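Local coordinates for START domain-containing protein 10 (Homo sapiens, PDB 6SER), which transfers phosphatidylcholine and phosphatidylethanolamine between membranes, preferring lipids with a palmitoyl or stearoyl chain at sn-1 and an unsaturated chain at sn-2, at residues D129-R134 against L161-S166; E101-A106 against V114-W119. One frame throughout, in Å; residues are numbered along the deposited sequence.

Interaction 1: residues D129-R134 against L161-S166; sequences DVITLR and LVRAVS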
ATOM      1  N   ASP A 129      -5.352   0.599 -12.735  1.00 29.56           N
ATOM      2  CA  ASP A 129      -4.117  -0.166 -12.522  1.00 27.51           C
ATOM      3  C   ASP A 129      -2.995   0.757 -12.084  1.00 27.42           C
ATOM      4  O   ASP A 129      -3.022   1.865 -12.395  1.00 24.53           O
ATOM      5  CB  ASP A 129      -3.778  -1.081 -13.695  1.00 30.93           C
ATOM      6  CG  ASP A 129      -3.373  -0.446 -14.997  1.00 34.17           C
ATOM      7  OD1 ASP A 129      -3.502   0.725 -15.148  1.00 27.25           O
ATOM      8  OD2 ASP A 129      -2.979  -1.153 -15.811  1.00 26.53           O
ATOM      9  N   VAL A 130      -2.047   0.196 -11.394  1.00 25.69           N
ATOM     10  CA  VAL A 130      -0.851   0.888 -10.899  1.00 26.55           C
ATOM     11  C   VAL A 130       0.375   0.022 -11.075  1.00 33.27           C
ATOM     12  O   VAL A 130       0.293  -1.141 -11.000  1.00 25.20           O
ATOM     13  CB  VAL A 130      -0.974   1.290  -9.427  1.00 27.85           C
ATOM     14  CG1 VAL A 130      -1.876   2.461  -9.243  1.00 24.76           C
ATOM     15  CG2 VAL A 130      -1.386   0.163  -8.532  1.00 21.91           C
ATOM     16  N   ILE A 131       1.468   0.684 -11.358  1.00 31.93           N
ATOM     17  CA  ILE A 131       2.794   0.088 -11.323  1.00 19.49           C
ATOM     18  C   ILE A 131       3.538   0.810 -10.217  1.00 27.41           C
ATOM     19  O   ILE A 131       3.671   2.038 -10.271  1.00 21.99           O
ATOM     20  CB  ILE A 131       3.529   0.264 -12.663  1.00 29.91           C
ATOM     21  CG1 ILE A 131       2.695  -0.262 -13.834  1.00 33.48           C
ATOM     22  CG2 ILE A 131       4.901  -0.376 -12.620  1.00 25.50           C
ATOM     23  CD1 ILE A 131       2.743  -1.724 -13.965  1.00 34.77           C
ATOM     24  N   THR A 132       4.026   0.074  -9.218  1.00 24.75           N
ATOM     25  CA  THR A 132       4.628   0.696  -8.045  1.00 29.47           C
ATOM     26  C   THR A 132       5.978   0.073  -7.717  1.00 27.00           C
ATOM     27  O   THR A 132       6.205  -1.116  -7.950  1.00 25.09           O
ATOM     28  CB  THR A 132       3.713   0.581  -6.810  1.00 31.84           C
ATOM     29  OG1 THR A 132       3.375  -0.793  -6.598  1.00 32.45           O
ATOM     30  CG2 THR A 132       2.433   1.385  -6.997  1.00 22.81           C
ATOM     31  N   LEU A 133       6.872   0.894  -7.174  1.00 24.90           N
ATOM     32  CA  LEU A 133       8.075   0.406  -6.522  1.00 22.46           C
ATOM     33  C   LEU A 133       7.763   0.247  -5.040  1.00 28.84           C
ATOM     34  O   LEU A 133       7.365   1.209  -4.380  1.00 27.83           O
ATOM     35  CB  LEU A 133       9.249   1.357  -6.746  1.00 25.38           C
ATOM     36  CG  LEU A 133      10.652   0.934  -6.286  1.00 33.74           C
ATOM     37  CD1 LEU A 133      11.672   1.828  -6.945  1.00 27.93           C
ATOM     38  CD2 LEU A 133      10.830   1.016  -4.771  1.00 27.67           C
ATOM     39  N   ARG A 134       7.924  -0.963  -4.529  1.00 26.92           N
ATOM     40  CA  ARG A 134       7.595  -1.302  -3.153  1.00 25.38           C
ATOM     41  C   ARG A 134       8.881  -1.627  -2.412  1.00 27.77           C
ATOM     42  O   ARG A 134       9.772  -2.278  -2.970  1.00 28.86           O
ATOM     43  CB  ARG A 134       6.633  -2.512  -3.110  1.00 27.14           C
ATOM     44  CG  ARG A 134       6.079  -2.854  -1.737  1.00 37.09           C
ATOM     45  CD  ARG A 134       4.957  -3.889  -1.826  1.00 38.32           C
ATOM     46  NE  ARG A 134       5.443  -5.260  -2.025  1.00 59.26           N
ATOM     47  CZ  ARG A 134       5.538  -5.872  -3.208  1.00 54.91           C
ATOM     48  NH1 ARG A 134       5.984  -7.127  -3.278  1.00 43.09           N
ATOM     49  NH2 ARG A 134       5.192  -5.240  -4.323  1.00 56.37           N
ATOM     50  N   LEU A 161      -8.016   0.525 -19.214  1.00 32.41           N
ATOM     51  CA  LEU A 161      -7.843   0.801 -17.792  1.00 33.14           C
ATOM     52  C   LEU A 161      -7.252   2.189 -17.602  1.00 34.54           C
ATOM     53  O   LEU A 161      -6.368   2.606 -18.350  1.00 27.94           O
ATOM     54  CB  LEU A 161      -6.905  -0.221 -17.116  1.00 35.04           C
ATOM     55  CG  LEU A 161      -7.378  -1.605 -16.663  1.00 42.80           C
ATOM     56  CD1 LEU A 161      -8.871  -1.671 -16.639  1.00 41.93           C
ATOM     57  CD2 LEU A 161      -6.836  -2.655 -17.582  1.00 40.43           C
ATOM     58  N   VAL A 162      -7.663   2.838 -16.544  1.00 25.25           N
ATOM     59  CA  VAL A 162      -7.079   4.142 -16.216  1.00 29.80           C
ATOM     60  C   VAL A 162      -5.822   3.877 -15.412  1.00 27.54           C
ATOM     61  O   VAL A 162      -5.905   3.168 -14.520  1.00 32.72           O
ATOM     62  CB  VAL A 162      -8.075   4.987 -15.421  1.00 33.73           C
ATOM     63  CG1 VAL A 162      -7.446   6.243 -14.899  1.00 26.28           C
ATOM     64  CG2 VAL A 162      -9.275   5.306 -16.261  1.00 33.65           C
ATOM     65  N   ARG A 163      -4.702   4.419 -15.813  1.00 27.36           N
ATOM     66  CA  ARG A 163      -3.478   4.263 -15.022  1.00 26.53           C
ATOM     67  C   ARG A 163      -3.481   5.267 -13.892  1.00 29.33           C
ATOM     68  O   ARG A 163      -3.316   6.364 -14.123  1.00 35.10           O
ATOM     69  CB  ARG A 163      -2.213   4.397 -15.848  1.00 29.85           C
ATOM     70  CG  ARG A 163      -0.961   4.137 -15.036  1.00 33.50           C
ATOM     71  CD  ARG A 163      -0.978   2.686 -14.707  1.00 31.47           C
ATOM     72  NE  ARG A 163       0.068   2.295 -15.546  1.00 45.03           N
ATOM     73  CZ  ARG A 163       0.083   1.419 -16.482  1.00 30.61           C
ATOM     74  NH1 ARG A 163      -0.922   0.640 -16.752  1.00 51.67           N
ATOM     75  NH2 ARG A 163       1.192   1.283 -17.123  1.00 34.32           N
ATOM     76  N   ALA A 164      -3.646   4.805 -12.686  1.00 29.83           N
ATOM     77  CA  ALA A 164      -3.607   5.653 -11.499  1.00 25.14           C
ATOM     78  C   ALA A 164      -2.169   5.852 -11.060  1.00 30.22           C
ATOM     79  O   ALA A 164      -1.289   5.245 -11.561  1.00 25.72           O
ATOM     80  CB  ALA A 164      -4.424   5.035 -10.434  1.00 33.08           C
ATOM     81  N   VAL A 165      -2.011   6.769 -10.155  1.00 23.99           N
ATOM     82  CA  VAL A 165      -0.690   7.125  -9.629  1.00 26.16           C
ATOM     83  C   VAL A 165      -0.723   7.074  -8.115  1.00 31.45           C
ATOM     84  O   VAL A 165      -1.450   7.753  -7.507  1.00 28.78           O
ATOM     85  CB  VAL A 165      -0.224   8.508 -10.082  1.00 29.99           C
ATOM     86  CG1 VAL A 165       1.104   8.856  -9.483  1.00 27.69           C
ATOM     87  CG2 VAL A 165      -0.238   8.703 -11.560  1.00 24.56           C
ATOM     88  N   SER A 166       0.103   6.236  -7.575  1.00 30.47           N
ATOM     89  CA  SER A 166       0.302   6.171  -6.132  1.00 28.25           C
ATOM     90  C   SER A 166       1.424   7.143  -5.777  1.00 30.31           C
ATOM     91  O   SER A 166       2.601   6.842  -5.989  1.00 28.96           O
ATOM     92  CB  SER A 166       0.617   4.737  -5.705  1.00 32.01           C
ATOM     93  OG  SER A 166       1.222   4.718  -4.414  1.00 31.19           O
TER
HETATM   94  O   HOH W   1      -3.675   1.527 -17.887  1.00 34.56           O
HETATM   95  O   HOH W   2       0.993   3.727 -11.425  1.00 34.56           O
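Arg163 and Asp129 form a salt bridge through a single nitrogen, NH1, which reaches both carboxylate oxygens. The bond from Arg163 NH1 to Asp129 OD1 is 3.0 Å long and almost straight, at 177°; the second, to OD2, is weak. OD1 sits in the guanidinium plane, yet the nitrogen comes in from above the carboxylate plane, the two groups being turned 64° apart. Bends at chi2 and chi3 carry the guanidinium across to the neighbouring strand. OD2 has a further partner in Tyr116 OH, and a water joins OD1 to Leu161 O. In the backbone, Asp129 N donates to Val162 O at 3.2 Å and Ala164 N to Asp129 O at 3.0 Å. Beyond this the strands part, and a second water spans from Ile131 N to Ala164 O. Packing is modest: Ile131 CG1 lies over one face of the guanidinium, near its rim, Val130 CG1 meets Ala164 CB at 3.8 Å, and farther along Thr132 CG2 touches Ser166 CB. Asp129 and Arg163 make a parallel bridge, a short pairing between strands 127-139 and 161-175 in the curved beta-sheet of the START domain.

Interaction 2: residues E101-A106 against V114-W119; sequences ETFDIA and VGYYSW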
ATOM      1  N   GLU A 101      -6.070  -8.190 -11.120  1.00 30.84           N
ATOM      2  CA  GLU A 101      -4.787  -8.817 -11.373  1.00 32.91           C
ATOM      3  C   GLU A 101      -3.786  -8.170 -10.429  1.00 32.86           C
ATOM      4  O   GLU A 101      -3.825  -6.950 -10.239  1.00 32.85           O
ATOM      5  CB  GLU A 101      -4.377  -8.592 -12.834  1.00 23.62           C
ATOM      6  CG  GLU A 101      -3.750  -9.766 -13.512  1.00 45.41           C
ATOM      7  CD  GLU A 101      -3.656  -9.567 -15.015  1.00 57.97           C
ATOM      8  OE1 GLU A 101      -4.156  -8.530 -15.518  1.00 50.75           O
ATOM      9  OE2 GLU A 101      -3.083 -10.452 -15.690  1.00 60.33           O
ATOM     10  N   THR A 102      -2.913  -8.970  -9.815  1.00 28.54           N
ATOM     11  CA  THR A 102      -1.809  -8.391  -9.056  1.00 28.29           C
ATOM     12  C   THR A 102      -0.656  -9.383  -9.026  1.00 29.88           C
ATOM     13  O   THR A 102      -0.865 -10.574  -8.783  1.00 30.39           O
ATOM     14  CB  THR A 102      -2.231  -7.994  -7.626  1.00 29.92           C
ATOM     15  OG1 THR A 102      -1.123  -7.382  -6.951  1.00 27.16           O
ATOM     16  CG2 THR A 102      -2.699  -9.217  -6.807  1.00 20.54           C
ATOM     17  N   PHE A 103       0.554  -8.889  -9.271  1.00 23.36           N
ATOM     18  CA  PHE A 103       1.739  -9.740  -9.309  1.00 25.77           C
ATOM     19  C   PHE A 103       2.967  -8.852  -9.289  1.00 29.61           C
ATOM     20  O   PHE A 103       2.916  -7.699  -9.723  1.00 25.30           O
ATOM     21  CB  PHE A 103       1.758 -10.624 -10.561  1.00 28.11           C
ATOM     22  CG  PHE A 103       1.560  -9.863 -11.840  1.00 28.99           C
ATOM     23  CD1 PHE A 103       2.635  -9.289 -12.505  1.00 29.07           C
ATOM     24  CD2 PHE A 103       0.284  -9.711 -12.378  1.00 36.96           C
ATOM     25  CE1 PHE A 103       2.442  -8.575 -13.692  1.00 32.31           C
ATOM     26  CE2 PHE A 103       0.081  -9.013 -13.561  1.00 33.73           C
ATOM     27  CZ  PHE A 103       1.164  -8.441 -14.220  1.00 35.53           C
ATOM     28  N   ASP A 104       4.067  -9.395  -8.784  1.00 27.10           N
ATOM     29  CA  ASP A 104       5.331  -8.680  -8.862  1.00 29.13           C
ATOM     30  C   ASP A 104       5.928  -8.853 -10.248  1.00 33.23           C
ATOM     31  O   ASP A 104       5.697  -9.860 -10.922  1.00 30.79           O
ATOM     32  CB  ASP A 104       6.317  -9.178  -7.805  1.00 38.56           C
ATOM     33  CG  ASP A 104       5.999  -8.648  -6.419  1.00 51.29           C
ATOM     34  OD1 ASP A 104       5.303  -7.612  -6.323  1.00 49.68           O
ATOM     35  OD2 ASP A 104       6.450  -9.264  -5.430  1.00 63.25           O
ATOM     36  N   ILE A 105       6.696  -7.856 -10.666  1.00 28.35           N
ATOM     37  CA  ILE A 105       7.290  -7.818 -11.997  1.00 27.25           C
ATOM     38  C   ILE A 105       8.770  -8.152 -11.952  1.00 32.53           C
ATOM     39  O   ILE A 105       9.267  -8.951 -12.747  1.00 30.98           O
ATOM     40  CB  ILE A 105       7.054  -6.434 -12.638  1.00 27.14           C
ATOM     41  CG1 ILE A 105       5.555  -6.211 -12.884  1.00 28.72           C
ATOM     42  CG2 ILE A 105       7.901  -6.274 -13.916  1.00 30.35           C
ATOM     43  CD1 ILE A 105       5.205  -4.807 -13.330  1.00 30.23           C
ATOM     44  N   ALA A 106       9.491  -7.534 -11.026  1.00 27.91           N
ATOM     45  CA  ALA A 106      10.927  -7.718 -10.951  1.00 28.16           C
ATOM     46  C   ALA A 106      11.399  -7.243  -9.591  1.00 28.41           C
ATOM     47  O   ALA A 106      10.703  -6.509  -8.887  1.00 27.03           O
ATOM     48  CB  ALA A 106      11.652  -6.964 -12.074  1.00 27.64           C
ATOM     49  N   VAL A 114       9.291  -4.270  -7.873  1.00 26.37           N
ATOM     50  CA  VAL A 114       8.344  -3.556  -8.714  1.00 24.13           C
ATOM     51  C   VAL A 114       7.191  -4.500  -9.014  1.00 23.06           C
ATOM     52  O   VAL A 114       7.412  -5.665  -9.363  1.00 28.03           O
ATOM     53  CB  VAL A 114       8.998  -3.058 -10.021  1.00 22.80           C
ATOM     54  CG1 VAL A 114       8.017  -2.171 -10.811  1.00 22.76           C
ATOM     55  CG2 VAL A 114      10.276  -2.308  -9.714  1.00 28.18           C
ATOM     56  N   GLY A 115       5.959  -3.990  -8.906  1.00 24.12           N
ATOM     57  CA  GLY A 115       4.788  -4.831  -9.041  1.00 26.43           C
ATOM     58  C   GLY A 115       3.620  -4.110  -9.677  1.00 28.09           C
ATOM     59  O   GLY A 115       3.647  -2.894  -9.926  1.00 20.53           O
ATOM     60  N   TYR A 116       2.570  -4.899  -9.926  1.00 24.13           N
ATOM     61  CA  TYR A 116       1.414  -4.504 -10.706  1.00 26.18           C
ATOM     62  C   TYR A 116       0.158  -4.820  -9.920  1.00 26.82           C
ATOM     63  O   TYR A 116       0.080  -5.855  -9.257  1.00 31.50           O
ATOM     64  CB  TYR A 116       1.367  -5.249 -12.046  1.00 26.18           C
ATOM     65  CG  TYR A 116       0.165  -4.887 -12.873  1.00 27.27           C
ATOM     66  CD1 TYR A 116       0.173  -3.752 -13.685  1.00 26.03           C
ATOM     67  CD2 TYR A 116      -0.976  -5.667 -12.847  1.00 29.26           C
ATOM     68  CE1 TYR A 116      -0.916  -3.403 -14.442  1.00 29.91           C
ATOM     69  CE2 TYR A 116      -2.063  -5.332 -13.609  1.00 30.20           C
ATOM     70  CZ  TYR A 116      -2.033  -4.190 -14.399  1.00 32.87           C
ATOM     71  OH  TYR A 116      -3.123  -3.837 -15.154  1.00 25.74           O
ATOM     72  N   TYR A 117      -0.834  -3.933 -10.015  1.00 26.44           N
ATOM     73  CA  TYR A 117      -2.102  -4.134  -9.311  1.00 21.88           C
ATOM     74  C   TYR A 117      -3.238  -3.470 -10.082  1.00 27.88           C
ATOM     75  O   TYR A 117      -3.172  -2.267 -10.358  1.00 28.72           O
ATOM     76  CB  TYR A 117      -2.007  -3.570  -7.894  1.00 23.50           C
ATOM     77  CG  TYR A 117      -3.293  -3.661  -7.093  1.00 29.87           C
ATOM     78  CD1 TYR A 117      -3.555  -4.762  -6.285  1.00 27.34           C
ATOM     79  CD2 TYR A 117      -4.233  -2.627  -7.122  1.00 29.86           C
ATOM     80  CE1 TYR A 117      -4.716  -4.843  -5.533  1.00 31.09           C
ATOM     81  CE2 TYR A 117      -5.401  -2.705  -6.374  1.00 33.97           C
ATOM     82  CZ  TYR A 117      -5.637  -3.819  -5.584  1.00 38.03           C
ATOM     83  OH  TYR A 117      -6.796  -3.912  -4.845  1.00 33.63           O
ATOM     84  N   SER A 118      -4.288  -4.241 -10.386  1.00 27.96           N
ATOM     85  CA  SER A 118      -5.500  -3.798 -11.071  1.00 31.11           C
ATOM     86  C   SER A 118      -6.708  -3.963 -10.164  1.00 32.94           C
ATOM     87  O   SER A 118      -6.807  -4.946  -9.424  1.00 33.19           O
ATOM     88  CB  SER A 118      -5.793  -4.630 -12.324  1.00 29.24           C
ATOM     89  OG  SER A 118      -4.728  -4.633 -13.229  1.00 65.20           O
ATOM     90  N   TRP A 119      -7.669  -3.044 -10.274  1.00 31.52           N
ATOM     91  CA  TRP A 119      -8.892  -3.206  -9.502  1.00 36.96           C
ATOM     92  C   TRP A 119     -10.078  -2.618 -10.254  1.00 36.87           C
ATOM     93  O   TRP A 119      -9.921  -1.767 -11.134  1.00 32.95           O
ATOM     94  CB  TRP A 119      -8.756  -2.599  -8.097  1.00 27.25           C
ATOM     95  CG  TRP A 119      -8.745  -1.098  -7.966  1.00 30.42           C
ATOM     96  CD1 TRP A 119      -9.781  -0.321  -7.548  1.00 32.89           C
ATOM     97  CD2 TRP A 119      -7.638  -0.198  -8.191  1.00 31.72           C
ATOM     98  NE1 TRP A 119      -9.404   1.001  -7.518  1.00 25.48           N
ATOM     99  CE2 TRP A 119      -8.095   1.105  -7.901  1.00 27.13           C
ATOM    100  CE3 TRP A 119      -6.315  -0.367  -8.610  1.00 33.50           C
ATOM    101  CZ2 TRP A 119      -7.279   2.229  -8.013  1.00 28.46           C
ATOM    102  CZ3 TRP A 119      -5.504   0.755  -8.719  1.00 30.03           C
ATOM    103  CH2 TRP A 119      -5.990   2.036  -8.426  1.00 31.93           C
TER
HETATM  104  O   HOH W   3      -5.501  -5.862 -15.388  1.00 35.85           O
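A classic beta bulge marks this antiparallel hairpin of strands 99-109 and 112-119: Ile105 and Ala106 both face Val114, and the register slips by one residue. Val114 O takes both amides, Ile105 N at 2.6 Å within the carbonyl plane and Ala106 N at a longer 3.3 Å, while Val114 N donates back to Ala106 O. Past the bulge the pairing is regular. Phe103 and Tyr116 form a hydrogen-bonded pair, with Tyr116 N to Phe103 O at 2.8 Å, and Ser118 N donates to Glu101 O. Gly115 stands opposite Asp104, their CA atoms 3.9 Å apart, and the Asp104 carboxylate pairs with Arg134. On the face that carries Phe103 and Tyr116, the phenyl ring swings back across the hairpin because its CG lies between the backbone N and carbonyl carbon (chi1 52°). Tyr116 CB then rests over that ring in a CH-pi contact, 4.0 Å from the Phe103 centroid. The two rings are inclined by 26° and slid apart, barely overlapping, with Phe103 CE2 against Tyr116 CD2. Ile105 CD1 reaches the same Tyr116 CB. The other face bears Thr102 and Tyr117; here Thr102 OG1, which is also 3.0 Å from Tyr116 O, approaches the tyrosine ring at its edge, near the ring plane, 3.6 Å from Tyr117 CD1.

Interaction 2 comes first along the chain, closing the hairpin of strands 99-109 and 112-119; strand 127-139 follows next and carries the first half of interaction 1. The centres of the two contacts lie about 9 Å apart in one curved sheet, where strand 112-119 is the immediate neighbour of 127-139. Val130 N and Tyr117 O, 2.9 Å apart, probably form a hydrogen bond across that boundary. Side chains join them too: Ile131 packs on the Tyr116 ring, and Val114 CG1 packs against Thr132 O. The sheet thus runs continuously from hairpin to parallel pairing, as part of the START fold that in this family encloses a lipid.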